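Side-chain contacts in putative adenylate cyclase (Vibrio parahaemolyticus, PDB 2ACA), which is of unknown function but, as a CYTH-family protein resembling class IV adenylate cyclases, may convert ATP to cyclic AMP: residues A[23-28]-A[125-130]; A[46-51]-A[95-100]. One frame throughout, in Å; residues are numbered along the deposited sequence.

Contact 1: A[23-28]-A[125-130]; sequences DAFLNM and ITLDFL
Helix 22-30 covers one face of the antiparallel sheet of the CYTH fold, and Phe-25 is the residue it presses onto Ile-125 and Leu-127 of strand 123-130. The short helix and strand segments run nearly antiparallel, at 163°, with their axes 11.2 Å apart, a gap filled jointly by the Phe-25 ring and the aliphatic branches of the strand. With CG swung away from the backbone N (chi1 174°), the Phe-25 ring extends from the helix toward the sheet. Its far end meets Ile-125: CZ lies 3.6 Å from Ile-125 CG2, the methyl sitting at the ring edge, in its plane. Leu-127 approaches differently, with CD1 4.2 Å above the plane of the Phe-25 ring and displaced toward its rim, while its CD2 comes 4.1 Å from Phe-25 CD1.

CYTH proteins fold into a tunnel of antiparallel strands. On strand 123-130, Ile-125 and Leu-127 point to the helix side and Thr-126 away from it, consistent with a polar tunnel interior, where Asp-128 forms a salt bridge with Arg-115. Ile-125 and Leu-127 suit the buried layer between helix and sheet, where apolar side chains pack without needing polar partners. Leu-26 adds the flank of the contact, its CD2 lying 4.2 Å from Leu-127 CD2. Phe-163 stacks on the Phe-25 ring, and Ala-137 and Phe-139 of the adjoining strand 134-143 also touch it.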
loop_
_atom_site.group_PDB
_atom_site.type_symbol
_atom_site.label_atom_id
_atom_site.label_comp_id
_atom_site.label_asym_id
_atom_site.label_seq_id
_atom_site.Cartn_x
_atom_site.Cartn_y
_atom_site.Cartn_z
ATOM N N ASP A 23 -12.426 -32.504 7.417
ATOM C CA ASP A 23 -13.769 -32.734 6.933
ATOM C C ASP A 23 -14.818 -32.642 8.013
ATOM O O ASP A 23 -15.959 -32.265 7.752
ATOM C CB ASP A 23 -13.866 -34.088 6.264
ATOM C CG ASP A 23 -14.744 -34.047 5.050
ATOM O OD1 ASP A 23 -15.977 -33.902 5.204
ATOM O OD2 ASP A 23 -14.203 -34.137 3.930
ATOM N N ALA A 24 -14.418 -33.007 9.226
ATOM C CA ALA A 24 -15.304 -32.966 10.372
ATOM C C ALA A 24 -15.636 -31.505 10.578
ATOM O O ALA A 24 -16.804 -31.111 10.599
ATOM C CB ALA A 24 -14.603 -33.523 11.596
ATOM N N PHE A 25 -14.580 -30.708 10.720
ATOM C CA PHE A 25 -14.709 -29.274 10.897
ATOM C C PHE A 25 -15.488 -28.744 9.704
ATOM O O PHE A 25 -16.413 -27.950 9.858
ATOM C CB PHE A 25 -13.316 -28.620 10.961
ATOM C CG PHE A 25 -13.344 -27.111 10.996
ATOM C CD1 PHE A 25 -13.598 -26.377 9.839
ATOM C CD2 PHE A 25 -13.128 -26.423 12.190
ATOM C CE1 PHE A 25 -13.638 -24.983 9.869
ATOM C CE2 PHE A 25 -13.167 -25.027 12.231
ATOM C CZ PHE A 25 -13.423 -24.307 11.063
ATOM N N LEU A 26 -15.109 -29.204 8.515
ATOM C CA LEU A 26 -15.758 -28.782 7.282
ATOM C C LEU A 26 -17.245 -29.139 7.318
ATOM O O LEU A 26 -18.096 -28.294 7.034
ATOM C CB LEU A 26 -15.078 -29.449 6.079
ATOM C CG LEU A 26 -14.938 -28.655 4.770
ATOM C CD1 LEU A 26 -16.311 -28.333 4.198
ATOM C CD2 LEU A 26 -14.142 -27.381 5.022
ATOM N N ASN A 27 -17.548 -30.389 7.672
ATOM C CA ASN A 27 -18.934 -30.855 7.764
ATOM C C ASN A 27 -19.715 -29.913 8.672
ATOM O O ASN A 27 -20.871 -29.584 8.401
ATOM C CB ASN A 27 -19.009 -32.273 8.355
ATOM C CG ASN A 27 -18.344 -33.319 7.476
ATOM O OD1 ASN A 27 -18.545 -33.349 6.262
ATOM N ND2 ASN A 27 -17.559 -34.197 8.094
HETATM N N MSE A 28 -19.067 -29.484 9.753
HETATM C CA MSE A 28 -19.688 -28.585 10.714
HETATM C C MSE A 28 -20.112 -27.266 10.073
HETATM O O MSE A 28 -21.284 -26.900 10.142
HETATM C CB MSE A 28 -18.734 -28.319 11.883
HETATM C CG MSE A 28 -18.236 -29.581 12.579
HETATM SE SE MSE A 28 -19.640 -30.788 13.142
HETATM C CE MSE A 28 -19.407 -32.182 11.828
ATOM N N ILE A 125 -14.005 -17.019 9.985
ATOM C CA ILE A 125 -13.498 -18.330 10.340
ATOM C C ILE A 125 -12.383 -18.662 9.365
ATOM O O ILE A 125 -12.613 -18.714 8.161
ATOM C CB ILE A 125 -14.570 -19.428 10.220
ATOM C CG1 ILE A 125 -15.729 -19.154 11.182
ATOM C CG2 ILE A 125 -13.934 -20.783 10.503
ATOM C CD1 ILE A 125 -16.779 -20.256 11.197
ATOM N N THR A 126 -11.178 -18.874 9.881
ATOM C CA THR A 126 -10.027 -19.202 9.043
ATOM C C THR A 126 -9.552 -20.637 9.271
ATOM O O THR A 126 -9.342 -21.066 10.404
ATOM C CB THR A 126 -8.844 -18.227 9.318
ATOM O OG1 THR A 126 -9.245 -16.893 8.990
ATOM C CG2 THR A 126 -7.624 -18.583 8.469
ATOM N N LEU A 127 -9.378 -21.376 8.185
ATOM C CA LEU A 127 -8.901 -22.748 8.279
ATOM C C LEU A 127 -7.568 -22.827 7.521
ATOM O O LEU A 127 -7.514 -22.589 6.317
ATOM C CB LEU A 127 -9.936 -23.713 7.683
ATOM C CG LEU A 127 -9.577 -25.201 7.727
ATOM C CD1 LEU A 127 -9.424 -25.630 9.176
ATOM C CD2 LEU A 127 -10.656 -26.043 7.047
ATOM N N ASP A 128 -6.497 -23.158 8.238
ATOM C CA ASP A 128 -5.165 -23.236 7.652
ATOM C C ASP A 128 -4.555 -24.624 7.708
ATOM O O ASP A 128 -4.899 -25.436 8.570
ATOM C CB ASP A 128 -4.221 -22.278 8.382
ATOM C CG ASP A 128 -4.614 -20.834 8.216
ATOM O OD1 ASP A 128 -4.149 -20.000 9.022
ATOM O OD2 ASP A 128 -5.380 -20.531 7.279
ATOM N N PHE A 129 -3.630 -24.887 6.795
ATOM C CA PHE A 129 -2.935 -26.162 6.774
ATOM C C PHE A 129 -1.445 -25.973 6.552
ATOM O O PHE A 129 -1.000 -25.638 5.444
ATOM C CB PHE A 129 -3.463 -27.081 5.677
ATOM C CG PHE A 129 -2.600 -28.295 5.451
ATOM C CD1 PHE A 129 -2.457 -29.256 6.448
ATOM C CD2 PHE A 129 -1.903 -28.456 4.257
ATOM C CE1 PHE A 129 -1.630 -30.358 6.260
ATOM C CE2 PHE A 129 -1.077 -29.549 4.059
ATOM C CZ PHE A 129 -0.938 -30.504 5.062
ATOM N N LEU A 130 -0.666 -26.188 7.598
ATOM C CA LEU A 130 0.764 -26.071 7.454
ATOM C C LEU A 130 1.298 -27.463 7.217
ATOM O O LEU A 130 1.202 -28.343 8.081
ATOM C CB LEU A 130 1.389 -25.477 8.704
ATOM C CG LEU A 130 1.962 -24.076 8.590
ATOM C CD1 LEU A 130 0.859 -23.065 8.324
ATOM C CD2 LEU A 130 2.684 -23.771 9.889
#

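Contact 2: A[46-51]-A[95-100]; sequences WFYDTP and SAQSML
Tyr-48 meets both Leu-100, over one ring face, and Gln-97, at its hydroxyl, joining the end of strand 35-49 in the CYTH sheet to helix 93-102, which follows the outermost strand 85-89. Strand and helix segments are close to parallel, at 20°, with axes 10.8 Å apart, and long side chains from both sides fill the space, Tyr-48 having the most surface buried. Leu-100 sets CD1 squarely over one face of the Tyr-48 ring, 3.8 Å from the centroid and 11° off the ring normal, a CH-pi contact in which a leucine methyl lies over the flat phenol ring.

The hydroxyl end is met by Gln-97 instead, whose side chain runs across the tyrosine at about a right angle. Tyr-48 OH lies 3.3 Å from Gln-97 CG, touching the aliphatic part of the glutamine by van der Waals contact. A long, flexible residue suits this partly exposed place because its methylenes can pack while the amide reaches further. Leu-64 of strand 61-68 touches both Tyr-48 and Gln-97, and the helix has a second neighbour: Ser-98 OG is hydrogen-bonded to Glu-86 OE2 of the second subunit.

Extended beyond CG, Gln-97 carries its amide out to Trp-46. The amide plane stands 84° from the indole plane, and Gln-97 OE1 sits over the centre of one indole face, 3.6 Å from Trp-46 CE2.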
loop_
_atom_site.group_PDB
_atom_site.type_symbol
_atom_site.label_atom_id
_atom_site.label_comp_id
_atom_site.label_asym_id
_atom_site.label_seq_id
_atom_site.Cartn_x
_atom_site.Cartn_y
_atom_site.Cartn_z
ATOM N N TRP A 46 5.486 -12.304 3.978
ATOM C CA TRP A 46 6.846 -11.798 4.039
ATOM C C TRP A 46 6.897 -10.852 5.223
ATOM O O TRP A 46 6.245 -9.807 5.199
ATOM C CB TRP A 46 7.177 -11.021 2.766
ATOM C CG TRP A 46 7.348 -11.856 1.552
ATOM C CD1 TRP A 46 8.517 -12.383 1.084
ATOM C CD2 TRP A 46 6.334 -12.227 0.609
ATOM N NE1 TRP A 46 8.295 -13.053 -0.099
ATOM C CE2 TRP A 46 6.964 -12.976 -0.411
ATOM C CE3 TRP A 46 4.953 -11.997 0.525
ATOM C CZ2 TRP A 46 6.264 -13.497 -1.503
ATOM C CZ3 TRP A 46 4.256 -12.512 -0.560
ATOM C CH2 TRP A 46 4.915 -13.257 -1.563
ATOM N N PHE A 47 7.643 -11.217 6.262
ATOM C CA PHE A 47 7.766 -10.361 7.439
ATOM C C PHE A 47 8.991 -9.462 7.287
ATOM O O PHE A 47 10.059 -9.925 6.880
ATOM C CB PHE A 47 7.901 -11.198 8.713
ATOM C CG PHE A 47 6.707 -12.054 9.006
ATOM C CD1 PHE A 47 6.348 -13.092 8.147
ATOM C CD2 PHE A 47 5.920 -11.807 10.130
ATOM C CE1 PHE A 47 5.218 -13.872 8.404
ATOM C CE2 PHE A 47 4.791 -12.577 10.398
ATOM C CZ PHE A 47 4.439 -13.612 9.532
ATOM N N TYR A 48 8.835 -8.187 7.635
ATOM C CA TYR A 48 9.931 -7.224 7.528
ATOM C C TYR A 48 10.321 -6.554 8.829
ATOM O O TYR A 48 9.528 -6.460 9.770
ATOM C CB TYR A 48 9.580 -6.110 6.544
ATOM C CG TYR A 48 9.452 -6.547 5.118
ATOM C CD1 TYR A 48 8.312 -7.203 4.673
ATOM C CD2 TYR A 48 10.470 -6.297 4.204
ATOM C CE1 TYR A 48 8.189 -7.599 3.357
ATOM C CE2 TYR A 48 10.355 -6.690 2.882
ATOM C CZ TYR A 48 9.214 -7.339 2.468
ATOM O OH TYR A 48 9.091 -7.739 1.169
ATOM N N ASP A 49 11.557 -6.067 8.853
ATOM C CA ASP A 49 12.088 -5.339 9.995
ATOM C C ASP A 49 13.428 -4.712 9.607
ATOM O O ASP A 49 14.008 -5.056 8.581
ATOM C CB ASP A 49 12.267 -6.256 11.211
ATOM C CG ASP A 49 12.175 -5.490 12.531
ATOM O OD1 ASP A 49 12.400 -4.259 12.513
ATOM O OD2 ASP A 49 11.885 -6.109 13.581
ATOM N N THR A 50 13.910 -3.784 10.423
ATOM C CA THR A 50 15.178 -3.124 10.154
ATOM C C THR A 50 16.321 -4.038 10.588
ATOM O O THR A 50 16.091 -5.118 11.145
ATOM C CB THR A 50 15.286 -1.805 10.930
ATOM O OG1 THR A 50 15.311 -2.081 12.334
ATOM C CG2 THR A 50 14.092 -0.905 10.624
ATOM N N PRO A 51 17.570 -3.623 10.335
ATOM C CA PRO A 51 18.713 -4.452 10.730
ATOM C C PRO A 51 18.763 -4.763 12.229
ATOM O O PRO A 51 19.025 -5.902 12.614
ATOM C CB PRO A 51 19.908 -3.632 10.256
ATOM C CG PRO A 51 19.371 -2.982 9.010
ATOM C CD PRO A 51 18.009 -2.506 9.478
ATOM N N SER A 95 6.140 -3.914 -5.986
ATOM C CA SER A 95 6.486 -2.521 -5.732
ATOM C C SER A 95 6.567 -2.302 -4.227
ATOM O O SER A 95 7.515 -1.689 -3.728
ATOM C CB SER A 95 5.449 -1.598 -6.357
ATOM O OG SER A 95 5.451 -1.764 -7.756
ATOM N N ALA A 96 5.581 -2.827 -3.503
ATOM C CA ALA A 96 5.557 -2.714 -2.049
ATOM C C ALA A 96 6.833 -3.298 -1.427
ATOM O O ALA A 96 7.440 -2.691 -0.538
ATOM C CB ALA A 96 4.323 -3.427 -1.489
ATOM N N GLN A 97 7.238 -4.478 -1.889
ATOM C CA GLN A 97 8.453 -5.120 -1.374
ATOM C C GLN A 97 9.673 -4.228 -1.621
ATOM O O GLN A 97 10.476 -3.979 -0.722
ATOM C CB GLN A 97 8.666 -6.471 -2.069
ATOM C CG GLN A 97 7.588 -7.507 -1.753
ATOM C CD GLN A 97 7.721 -8.772 -2.595
ATOM O OE1 GLN A 97 7.425 -9.878 -2.130
ATOM N NE2 GLN A 97 8.155 -8.615 -3.836
ATOM N N SER A 98 9.791 -3.745 -2.853
ATOM C CA SER A 98 10.909 -2.897 -3.246
ATOM C C SER A 98 10.944 -1.589 -2.434
ATOM O O SER A 98 12.008 -1.143 -2.000
ATOM C CB SER A 98 10.810 -2.605 -4.747
ATOM O OG SER A 98 11.954 -1.915 -5.212
HETATM N N MSE A 99 9.779 -0.986 -2.212
HETATM C CA MSE A 99 9.725 0.255 -1.445
HETATM C C MSE A 99 10.143 0.046 0.009
HETATM O O MSE A 99 10.857 0.873 0.573
HETATM C CB MSE A 99 8.322 0.869 -1.504
HETATM C CG MSE A 99 7.985 1.519 -2.833
HETATM SE SE MSE A 99 6.246 2.419 -2.846
HETATM C CE MSE A 99 5.185 0.839 -3.175
ATOM N N LEU A 100 9.703 -1.053 0.620
ATOM C CA LEU A 100 10.073 -1.330 2.010
ATOM C C LEU A 100 11.593 -1.524 2.149
ATOM O O LEU A 100 12.201 -1.123 3.141
ATOM C CB LEU A 100 9.339 -2.574 2.534
ATOM C CG LEU A 100 7.855 -2.451 2.893
ATOM C CD1 LEU A 100 7.348 -3.769 3.500
ATOM C CD2 LEU A 100 7.676 -1.309 3.878
#

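In the fold
From the N terminus, the chain passes through strand 11-19 into helix 22-30, where contact 1 begins, and then directly into strand 35-49, whose end opens contact 2. Strands 61-68, 72-78 and 85-89 follow before helix 93-102 closes contact 2. The chain then re-enters the sheet along strand 106-120 and turns into strand 123-130, closing the much longer loop of contact 1. Contact 2 is therefore nested within contact 1, and the two do not cross. Both place a helix against the same antiparallel sheet, but on opposite sides of the chain's centre, with contact centres about 31 Å apart.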